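Local atomic coordinates of phosphatidylinositol phosphate phosphatase (Schizosaccharomyces pombe, PDB entry 1I9Z), a protein that removes the 5-phosphate from soluble and lipid inositol phosphates, controlling phosphoinositide levels in membrane trafficking and signalling, through the catalytic 5-phosphatase domain described here. Residues 155-160 with 320-325; 285-290 with 311-316; 172-177 with 238-243. All blocks are in the same frame, centred on the assembly; numbering follows the deposited sequence.

Interaction 1. Residues 155-160 with 320-325; sequences YEDTGL and VDREKK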
loop_
_atom_site.group_PDB
_atom_site.type_symbol
_atom_site.label_atom_id
_atom_site.label_comp_id
_atom_site.label_asym_id
_atom_site.label_seq_id
_atom_site.Cartn_x
_atom_site.Cartn_y
_atom_site.Cartn_z
ATOM N N TYR A 155 -5.351 -14.065 0.196
ATOM C CA TYR A 155 -5.658 -14.386 -1.199
ATOM C C TYR A 155 -5.103 -15.833 -1.266
ATOM O O TYR A 155 -3.880 -16.086 -1.277
ATOM C CB TYR A 155 -4.998 -13.431 -2.180
ATOM C CG TYR A 155 -5.502 -13.639 -3.591
ATOM C CD1 TYR A 155 -6.233 -12.639 -4.240
ATOM C CD2 TYR A 155 -5.246 -14.830 -4.287
ATOM C CE1 TYR A 155 -6.687 -12.798 -5.518
ATOM C CE2 TYR A 155 -5.712 -15.012 -5.606
ATOM C CZ TYR A 155 -6.433 -13.992 -6.202
ATOM O OH TYR A 155 -6.932 -14.124 -7.462
ATOM N N GLU A 156 -6.049 -16.774 -1.301
ATOM C CA GLU A 156 -5.704 -18.189 -1.164
ATOM C C GLU A 156 -4.929 -18.259 0.161
ATOM O O GLU A 156 -5.423 -17.755 1.170
ATOM C CB GLU A 156 -4.895 -18.695 -2.362
ATOM C CG GLU A 156 -5.682 -18.741 -3.668
ATOM C CD GLU A 156 -6.948 -19.648 -3.690
ATOM O OE1 GLU A 156 -7.206 -20.456 -2.784
ATOM O OE2 GLU A 156 -7.709 -19.517 -4.657
ATOM N N ASP A 157 -3.719 -18.836 0.196
ATOM C CA ASP A 157 -3.023 -18.914 1.468
ATOM C C ASP A 157 -1.930 -17.854 1.650
ATOM O O ASP A 157 -0.989 -18.044 2.427
ATOM C CB ASP A 157 -2.411 -20.302 1.661
ATOM C CG ASP A 157 -3.477 -21.404 1.720
ATOM O OD1 ASP A 157 -3.861 -21.946 0.684
ATOM O OD2 ASP A 157 -3.945 -21.697 2.823
ATOM N N THR A 158 -2.049 -16.744 0.941
ATOM C CA THR A 158 -1.049 -15.689 1.054
ATOM C C THR A 158 -1.717 -14.496 1.744
ATOM O O THR A 158 -2.798 -14.113 1.304
ATOM C CB THR A 158 -0.578 -15.286 -0.362
ATOM O OG1 THR A 158 0.124 -16.410 -0.962
ATOM C CG2 THR A 158 0.372 -14.071 -0.268
ATOM N N GLY A 159 -1.079 -13.902 2.762
ATOM C CA GLY A 159 -1.684 -12.774 3.494
ATOM C C GLY A 159 -1.227 -11.393 3.024
ATOM O O GLY A 159 -0.020 -11.188 2.868
ATOM N N LEU A 160 -2.178 -10.483 2.738
ATOM C CA LEU A 160 -1.811 -9.144 2.303
ATOM C C LEU A 160 -2.386 -8.077 3.223
ATOM O O LEU A 160 -3.504 -8.214 3.699
ATOM C CB LEU A 160 -2.304 -8.904 0.865
ATOM C CG LEU A 160 -1.732 -9.856 -0.207
ATOM C CD1 LEU A 160 -2.735 -11.041 -0.404
ATOM C CD2 LEU A 160 -1.526 -9.044 -1.502
ATOM N N VAL A 320 -2.440 -23.851 -1.078
ATOM C CA VAL A 320 -1.991 -25.114 -0.505
ATOM C C VAL A 320 -3.141 -26.094 -0.274
ATOM O O VAL A 320 -4.131 -25.730 0.327
ATOM C CB VAL A 320 -1.324 -24.880 0.864
ATOM C CG1 VAL A 320 -0.792 -26.208 1.431
ATOM C CG2 VAL A 320 -0.172 -23.857 0.730
ATOM N N ASP A 321 -3.007 -27.328 -0.768
ATOM C CA ASP A 321 -4.016 -28.383 -0.534
ATOM C C ASP A 321 -3.603 -28.892 0.865
ATOM O O ASP A 321 -2.672 -29.686 0.980
ATOM C CB ASP A 321 -3.846 -29.485 -1.580
ATOM C CG ASP A 321 -4.895 -30.585 -1.457
ATOM O OD1 ASP A 321 -5.291 -30.917 -0.318
ATOM O OD2 ASP A 321 -5.303 -31.106 -2.517
ATOM N N ARG A 322 -4.251 -28.406 1.921
ATOM C CA ARG A 322 -3.876 -28.776 3.290
ATOM C C ARG A 322 -4.042 -30.253 3.603
ATOM O O ARG A 322 -3.252 -30.842 4.352
ATOM C CB ARG A 322 -4.683 -27.967 4.312
ATOM C CG ARG A 322 -4.508 -26.483 4.218
ATOM C CD ARG A 322 -3.125 -26.048 4.678
ATOM N NE ARG A 322 -2.928 -24.607 4.497
ATOM C CZ ARG A 322 -1.786 -23.954 4.760
ATOM N NH1 ARG A 322 -0.715 -24.603 5.225
ATOM N NH2 ARG A 322 -1.711 -22.633 4.552
ATOM N N GLU A 323 -5.096 -30.832 3.037
ATOM C CA GLU A 323 -5.413 -32.238 3.225
ATOM C C GLU A 323 -4.270 -33.082 2.661
ATOM O O GLU A 323 -3.698 -33.927 3.360
ATOM C CB GLU A 323 -6.716 -32.554 2.490
ATOM C CG GLU A 323 -7.314 -33.905 2.816
ATOM C CD GLU A 323 -8.669 -34.128 2.127
ATOM O OE1 GLU A 323 -9.297 -35.186 2.395
ATOM O OE2 GLU A 323 -9.105 -33.256 1.323
ATOM N N LYS A 324 -3.938 -32.823 1.396
ATOM C CA LYS A 324 -2.885 -33.543 0.698
ATOM C C LYS A 324 -1.517 -33.398 1.362
ATOM O O LYS A 324 -0.704 -34.325 1.338
ATOM C CB LYS A 324 -2.795 -33.084 -0.760
ATOM C CG LYS A 324 -1.853 -33.953 -1.571
ATOM C CD LYS A 324 -1.682 -33.499 -3.009
ATOM C CE LYS A 324 -2.972 -33.510 -3.810
ATOM N NZ LYS A 324 -2.705 -33.121 -5.243
ATOM N N LYS A 325 -1.270 -32.236 1.954
ATOM C CA LYS A 325 -0.009 -31.964 2.628
ATOM C C LYS A 325 0.069 -32.657 3.980
ATOM O O LYS A 325 1.139 -33.092 4.387
ATOM C CB LYS A 325 0.180 -30.455 2.847
ATOM C CG LYS A 325 1.466 -30.089 3.572
ATOM C CD LYS A 325 1.496 -28.621 4.003
ATOM C CE LYS A 325 2.737 -28.319 4.804
ATOM N NZ LYS A 325 2.725 -26.981 5.465
#
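Asp157 reaches from a hairpin turn to Val320 and Arg322, and its carboxylate carries the contact. The turn is a type II' beta turn from Tyr155 to Thr158, joining strands 147-155 and 158-166. Asp157 CB lies 3.8 Å from Arg322 NH2. CG stands beside the backbone N and anti to the carbonyl carbon (chi1 -63°), which directs the carboxylate across the gap. CG itself is 3.6 Å from Arg322 NH2. At the tip the two oxygens part. OD1 accepts from Val320 N at 3.0 Å, and the N-H points almost straight at it (174°). OD2 takes a salt bridge from Arg322 NH2, also 3.0 Å long but less straight (155°). Both donors come from above the carboxylate plane. The guanidinium is turned steeply against that plane, so this is not a flat two-pronged pair. Arg322 is bent at chi2, and Val320 CB sits 3.9 Å above the centre of one guanidinium face.

Thr158 and Asp157 also bond to Val318, so the hairpin holds the end of strand 309-320. Helix 322-343 starts just beyond, with Asp321 as its N-cap: OD1 accepts from Lys324 N at 2.9 Å. The chemistry implies that one surface carboxylate serves both a backbone N-H and a positive charge. These two donors would probably stabilise its ionised form.

Interaction 2. Residues 285-290 with 311-316; sequences ILYRGE and ATYEAN
Ile285 and Tyr287 pack against Ala311 and Tyr313 between the two beta sheets of the DNase I-like sandwich. Strand 283-288 is an outermost strand of one sheet, and strand 309-320 runs inside the other. The short segments lie 9.1 Å apart, axis to axis. Their directions differ by 19°, so they face each other nearly parallel. No direct hydrogen bond joins them.

The aliphatic part is Ile285 on Ala311. Ile285 CD1 meets Ala311 CB at 3.6 Å. The other branch, CG2, stands anti to the backbone N and comes to Tyr313 OH at 3.3 Å. It arrives at the edge of that ring, near its plane. Val203 and Phe205 of the neighbouring strand also touch Ile285, which places it in the buried core.

The aromatic part is an offset edge-to-face pair. Tyr313 turns its edge toward the face of Tyr287. The ring centroids are 5.5 Å apart and the planes meet at 64°. The closest atoms are Tyr287 CD2 and Tyr313 CE2, 3.6 Å apart. In Tyr287, CG takes the position between the backbone N and the carbonyl carbon (chi1 67°), which turns the ring's face toward the Tyr313 edge. Pro293 of strand 292-298 touches both tyrosines.

The polar part is carried by water. At Gly289 the backbone angles are such that a CB would jam against the carbonyl O of Arg288. Beyond it, one water bridges the segments. It accepts from Asn316 N at 2.8 Å and donates to Glu290 O at 2.9 Å. Its other hydrogen goes to Glu314 O, a longer bond of 3.3 Å.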
loop_
_atom_site.group_PDB
_atom_site.type_symbol
_atom_site.label_atom_id
_atom_site.label_comp_id
_atom_site.label_asym_id
_atom_site.label_seq_id
_atom_site.Cartn_x
_atom_site.Cartn_y
_atom_site.Cartn_z
ATOM N N ILE A 285 4.626 5.574 -1.676
ATOM C CA ILE A 285 4.114 4.191 -1.569
ATOM C C ILE A 285 5.331 3.341 -1.246
ATOM O O ILE A 285 6.302 3.389 -1.986
ATOM C CB ILE A 285 3.455 3.740 -2.878
ATOM C CG1 ILE A 285 2.230 4.623 -3.140
ATOM C CG2 ILE A 285 2.982 2.273 -2.839
ATOM C CD1 ILE A 285 1.753 4.479 -4.690
ATOM N N LEU A 286 5.265 2.610 -0.133
ATOM C CA LEU A 286 6.356 1.744 0.354
ATOM C C LEU A 286 5.830 0.306 0.497
ATOM O O LEU A 286 4.623 0.130 0.769
ATOM C CB LEU A 286 6.812 2.188 1.756
ATOM C CG LEU A 286 7.158 3.683 1.847
ATOM C CD1 LEU A 286 7.491 3.942 3.340
ATOM C CD2 LEU A 286 8.330 4.084 0.907
ATOM N N TYR A 287 6.696 -0.722 0.336
ATOM C CA TYR A 287 6.176 -2.081 0.449
ATOM C C TYR A 287 7.148 -2.927 1.238
ATOM O O TYR A 287 8.378 -2.632 1.310
ATOM C CB TYR A 287 5.929 -2.721 -0.937
ATOM C CG TYR A 287 7.219 -2.986 -1.737
ATOM C CD1 TYR A 287 7.871 -4.223 -1.660
ATOM C CD2 TYR A 287 7.769 -2.005 -2.535
ATOM C CE1 TYR A 287 9.068 -4.462 -2.376
ATOM C CE2 TYR A 287 8.960 -2.218 -3.252
ATOM C CZ TYR A 287 9.596 -3.470 -3.149
ATOM O OH TYR A 287 10.779 -3.676 -3.825
ATOM N N ARG A 288 6.598 -3.959 1.839
ATOM C CA ARG A 288 7.420 -4.821 2.650
ATOM C C ARG A 288 7.032 -6.239 2.268
ATOM O O ARG A 288 5.836 -6.552 2.121
ATOM C CB ARG A 288 7.178 -4.548 4.120
ATOM C CG ARG A 288 8.105 -5.384 4.953
ATOM C CD ARG A 288 7.614 -5.715 6.319
ATOM N NE ARG A 288 8.201 -4.866 7.331
ATOM C CZ ARG A 288 8.541 -5.250 8.570
ATOM N NH1 ARG A 288 8.374 -6.511 8.987
ATOM N NH2 ARG A 288 9.012 -4.343 9.412
ATOM N N GLY A 289 8.035 -7.094 2.074
ATOM C CA GLY A 289 7.752 -8.456 1.654
ATOM C C GLY A 289 8.130 -8.609 0.197
ATOM O O GLY A 289 8.452 -7.595 -0.498
ATOM N N GLU A 290 8.044 -9.845 -0.299
ATOM C CA GLU A 290 8.466 -10.159 -1.660
ATOM C C GLU A 290 7.594 -9.829 -2.853
ATOM O O GLU A 290 7.488 -10.620 -3.773
ATOM C CB GLU A 290 8.922 -11.645 -1.767
ATOM C CG GLU A 290 10.007 -12.065 -0.760
ATOM C CD GLU A 290 11.169 -11.056 -0.607
ATOM O OE1 GLU A 290 11.759 -10.599 -1.630
ATOM O OE2 GLU A 290 11.513 -10.728 0.564
ATOM N N ALA A 311 1.438 2.960 -7.850
ATOM C CA ALA A 311 2.528 2.005 -7.958
ATOM C C ALA A 311 1.857 0.711 -8.407
ATOM O O ALA A 311 0.663 0.478 -8.081
ATOM C CB ALA A 311 3.233 1.801 -6.568
ATOM N N THR A 312 2.596 -0.127 -9.164
ATOM C CA THR A 312 2.047 -1.418 -9.567
ATOM C C THR A 312 2.948 -2.550 -9.055
ATOM O O THR A 312 4.185 -2.382 -8.895
ATOM C CB THR A 312 1.915 -1.523 -11.098
ATOM O OG1 THR A 312 3.178 -1.217 -11.706
ATOM C CG2 THR A 312 0.878 -0.571 -11.596
ATOM N N TYR A 313 2.332 -3.689 -8.790
ATOM C CA TYR A 313 3.058 -4.867 -8.289
ATOM C C TYR A 313 2.503 -6.167 -8.849
ATOM O O TYR A 313 1.348 -6.231 -9.321
ATOM C CB TYR A 313 2.903 -5.014 -6.779
ATOM C CG TYR A 313 3.333 -3.812 -5.980
ATOM C CD1 TYR A 313 2.426 -2.812 -5.612
ATOM C CD2 TYR A 313 4.668 -3.661 -5.632
ATOM C CE1 TYR A 313 2.849 -1.656 -4.904
ATOM C CE2 TYR A 313 5.124 -2.514 -4.922
ATOM C CZ TYR A 313 4.197 -1.510 -4.568
ATOM O OH TYR A 313 4.601 -0.416 -3.882
ATOM N N GLU A 314 3.354 -7.190 -8.809
ATOM C CA GLU A 314 2.921 -8.539 -9.124
ATOM C C GLU A 314 3.102 -9.202 -7.794
ATOM O O GLU A 314 4.135 -9.008 -7.160
ATOM C CB GLU A 314 3.804 -9.225 -10.153
ATOM C CG GLU A 314 3.426 -8.867 -11.558
ATOM C CD GLU A 314 4.203 -9.703 -12.566
ATOM O OE1 GLU A 314 5.454 -9.591 -12.621
ATOM O OE2 GLU A 314 3.547 -10.476 -13.281
ATOM N N ALA A 315 2.120 -9.995 -7.363
ATOM C CA ALA A 315 2.211 -10.637 -6.067
ATOM C C ALA A 315 2.008 -12.127 -6.282
ATOM O O ALA A 315 0.972 -12.541 -6.818
ATOM C CB ALA A 315 1.119 -10.090 -5.127
ATOM N N ASN A 316 3.029 -12.904 -5.923
ATOM C CA ASN A 316 2.964 -14.335 -6.055
ATOM C C ASN A 316 2.126 -14.864 -4.918
ATOM O O ASN A 316 2.407 -14.599 -3.749
ATOM C CB ASN A 316 4.363 -14.957 -6.001
ATOM C CG ASN A 316 4.306 -16.464 -6.281
ATOM O OD1 ASN A 316 4.367 -17.289 -5.366
ATOM N ND2 ASN A 316 4.127 -16.819 -7.553
HETATM O O HOH W 1 5.520 -11.562 -5.652
#

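Interaction 3. Residues 172-177 with 238-243; sequences TNYDER and NKQMLT
Gln240 OE1 accepts a hydrogen bond from Lys245 NZ while it also lies against Tyr174, 3.8 Å from ring atom CE1. The whole amide takes part in this packing. Gln240 CD is 3.8 Å from Tyr174 CD1, and Gln240 NE2 is 3.9 Å from Tyr174 CE1. The two side chains cross at about a right angle, with ring and amide planes 44° apart. The contact is by van der Waals packing, without a hydrogen bond between the segments. Gln240 is bent at chi2, and the bend lays the amide beside the ring. Tyr174 has CG between its backbone N and carbonyl carbon (chi1 63°), which brings the ring to the other helix. Lys239 comes in obliquely with an extended chain, and its NZ ends 4.0 Å from Tyr174 OH, too far for a bond. With an alanine at Gln240, Lys245 would probably lose this acceptor and a gap would open beside the Tyr174 ring.

The contact joins the start of helix 174-187 to helix 236-242. Tyr174 follows an inverse gamma turn centred on Asn173, closed by Tyr174 N to Thr172 O at 2.8 Å. Asn173 ND2 donates to Glu176 OE1 at 3.1 Å, with the acceptor in the amide plane. It also donates to Ala169 O. Arg177 bonds Gly170 O and Gln236 OE1. Ala169 and Gly170 line the inositol bisphosphate pocket, so the bonds to their carbonyls are consistent with a second-shell role. The chemistry implies division of labour: the Tyr174 contact supplies packing between the helices, while Gln240 finds its polar bond with Lys245.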
loop_
_atom_site.group_PDB
_atom_site.type_symbol
_atom_site.label_atom_id
_atom_site.label_comp_id
_atom_site.label_asym_id
_atom_site.label_seq_id
_atom_site.Cartn_x
_atom_site.Cartn_y
_atom_site.Cartn_z
ATOM N N THR A 172 9.579 21.278 9.292
ATOM C CA THR A 172 10.691 20.657 10.017
ATOM C C THR A 172 10.355 19.496 10.970
ATOM O O THR A 172 11.255 18.823 11.457
ATOM C CB THR A 172 11.410 21.694 10.900
ATOM O OG1 THR A 172 10.517 22.047 11.956
ATOM C CG2 THR A 172 11.774 22.959 10.107
ATOM N N ASN A 173 9.074 19.248 11.227
ATOM C CA ASN A 173 8.752 18.245 12.237
ATOM C C ASN A 173 8.723 16.814 11.818
ATOM O O ASN A 173 7.693 16.104 11.990
ATOM C CB ASN A 173 7.440 18.600 12.911
ATOM C CG ASN A 173 6.360 18.643 11.976
ATOM O OD1 ASN A 173 6.509 19.196 10.866
ATOM N ND2 ASN A 173 5.201 18.090 12.375
ATOM N N TYR A 174 9.850 16.358 11.279
ATOM C CA TYR A 174 9.921 14.980 10.879
ATOM C C TYR A 174 9.994 14.102 12.127
ATOM O O TYR A 174 9.597 12.931 12.059
ATOM C CB TYR A 174 11.081 14.703 9.892
ATOM C CG TYR A 174 12.461 14.945 10.453
ATOM C CD1 TYR A 174 13.040 14.018 11.328
ATOM C CD2 TYR A 174 13.174 16.115 10.155
ATOM C CE1 TYR A 174 14.315 14.263 11.911
ATOM C CE2 TYR A 174 14.446 16.363 10.738
ATOM C CZ TYR A 174 14.995 15.442 11.615
ATOM O OH TYR A 174 16.197 15.714 12.296
ATOM N N ASP A 175 10.407 14.638 13.281
ATOM C CA ASP A 175 10.383 13.741 14.478
ATOM C C ASP A 175 8.907 13.365 14.789
ATOM O O ASP A 175 8.602 12.252 15.227
ATOM C CB ASP A 175 10.939 14.418 15.729
ATOM C CG ASP A 175 12.437 14.630 15.664
ATOM O OD1 ASP A 175 13.134 13.876 14.965
ATOM O OD2 ASP A 175 12.913 15.554 16.356
ATOM N N GLU A 176 8.005 14.302 14.568
ATOM C CA GLU A 176 6.595 13.981 14.842
ATOM C C GLU A 176 6.081 12.946 13.804
ATOM O O GLU A 176 5.306 12.055 14.156
ATOM C CB GLU A 176 5.747 15.239 14.818
ATOM C CG GLU A 176 4.289 14.930 15.254
ATOM C CD GLU A 176 3.365 16.156 15.255
ATOM O OE1 GLU A 176 3.847 17.301 15.001
ATOM O OE2 GLU A 176 2.144 15.934 15.495
ATOM N N ARG A 177 6.461 13.069 12.525
ATOM C CA ARG A 177 6.049 12.038 11.571
ATOM C C ARG A 177 6.651 10.688 11.979
ATOM O O ARG A 177 6.032 9.623 11.843
ATOM C CB ARG A 177 6.543 12.413 10.140
ATOM C CG ARG A 177 5.801 13.642 9.601
ATOM C CD ARG A 177 6.223 13.966 8.185
ATOM N NE ARG A 177 7.330 14.956 8.111
ATOM C CZ ARG A 177 7.151 16.289 8.254
ATOM N NH1 ARG A 177 8.172 17.153 8.119
ATOM N NH2 ARG A 177 5.967 16.781 8.607
ATOM N N ASN A 238 13.643 9.511 3.072
ATOM C CA ASN A 238 14.814 8.710 2.715
ATOM C C ASN A 238 15.812 8.718 3.867
ATOM O O ASN A 238 16.393 7.643 4.235
ATOM C CB ASN A 238 15.477 9.291 1.459
ATOM C CG ASN A 238 16.821 8.591 1.113
ATOM O OD1 ASN A 238 16.861 7.421 0.797
ATOM N ND2 ASN A 238 17.888 9.340 1.180
ATOM N N LYS A 239 16.002 9.895 4.440
ATOM C CA LYS A 239 16.990 10.070 5.526
ATOM C C LYS A 239 16.592 9.231 6.720
ATOM O O LYS A 239 17.450 8.508 7.238
ATOM C CB LYS A 239 17.147 11.546 5.930
ATOM C CG LYS A 239 18.243 11.861 7.003
ATOM C CD LYS A 239 18.189 13.403 7.331
ATOM C CE LYS A 239 19.132 13.924 8.432
ATOM N NZ LYS A 239 18.566 15.208 9.103
ATOM N N GLN A 240 15.315 9.278 7.128
ATOM C CA GLN A 240 14.847 8.478 8.293
ATOM C C GLN A 240 14.721 6.993 8.013
ATOM O O GLN A 240 14.895 6.182 8.937
ATOM C CB GLN A 240 13.527 8.973 8.839
ATOM C CG GLN A 240 13.555 10.458 9.162
ATOM C CD GLN A 240 14.639 10.800 10.153
ATOM O OE1 GLN A 240 14.523 10.530 11.360
ATOM N NE2 GLN A 240 15.696 11.391 9.654
ATOM N N MET A 241 14.435 6.600 6.780
ATOM C CA MET A 241 14.382 5.182 6.497
ATOM C C MET A 241 15.812 4.601 6.504
ATOM O O MET A 241 16.014 3.444 6.911
ATOM C CB MET A 241 13.717 4.899 5.137
ATOM C CG MET A 241 12.151 5.147 5.237
ATOM S SD MET A 241 11.375 4.839 3.680
ATOM C CE MET A 241 11.722 3.076 3.439
ATOM N N LEU A 242 16.783 5.375 6.036
ATOM C CA LEU A 242 18.160 4.875 5.984
ATOM C C LEU A 242 18.708 4.459 7.347
ATOM O O LEU A 242 19.533 3.515 7.452
ATOM C CB LEU A 242 19.087 5.914 5.338
ATOM C CG LEU A 242 18.859 5.860 3.807
ATOM C CD1 LEU A 242 19.822 6.809 3.115
ATOM C CD2 LEU A 242 19.048 4.395 3.249
ATOM N N THR A 243 18.270 5.157 8.376
ATOM C CA THR A 243 18.699 4.834 9.734
ATOM C C THR A 243 17.867 3.740 10.436
ATOM O O THR A 243 18.135 3.413 11.601
ATOM C CB THR A 243 18.600 6.063 10.576
ATOM O OG1 THR A 243 17.233 6.289 10.890
ATOM C CG2 THR A 243 19.124 7.275 9.803
#

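How the interactions relate
The three contacts are spread across the domain. Interactions 1 and 3 lie on opposite sides of the chain's centre, with centres 38 Å apart and nearest atoms about 18 Å apart. Interaction 2 sits between them, near the middle, and touches both. Thr158 OG1 of interaction 1 packs 4.0 Å from Asn316 O of interaction 2. Leu286 CD1 of interaction 2 packs 4.0 Å from Met241 SD of interaction 3. Strand 309-320 leads from interaction 2 straight into helix 322-343 of interaction 1. The Tyr174 side chain of interaction 3 is about 11 Å from the bound inositol bisphosphate, beyond direct contact; nearby Ala169 and Gly170 belong to the pocket.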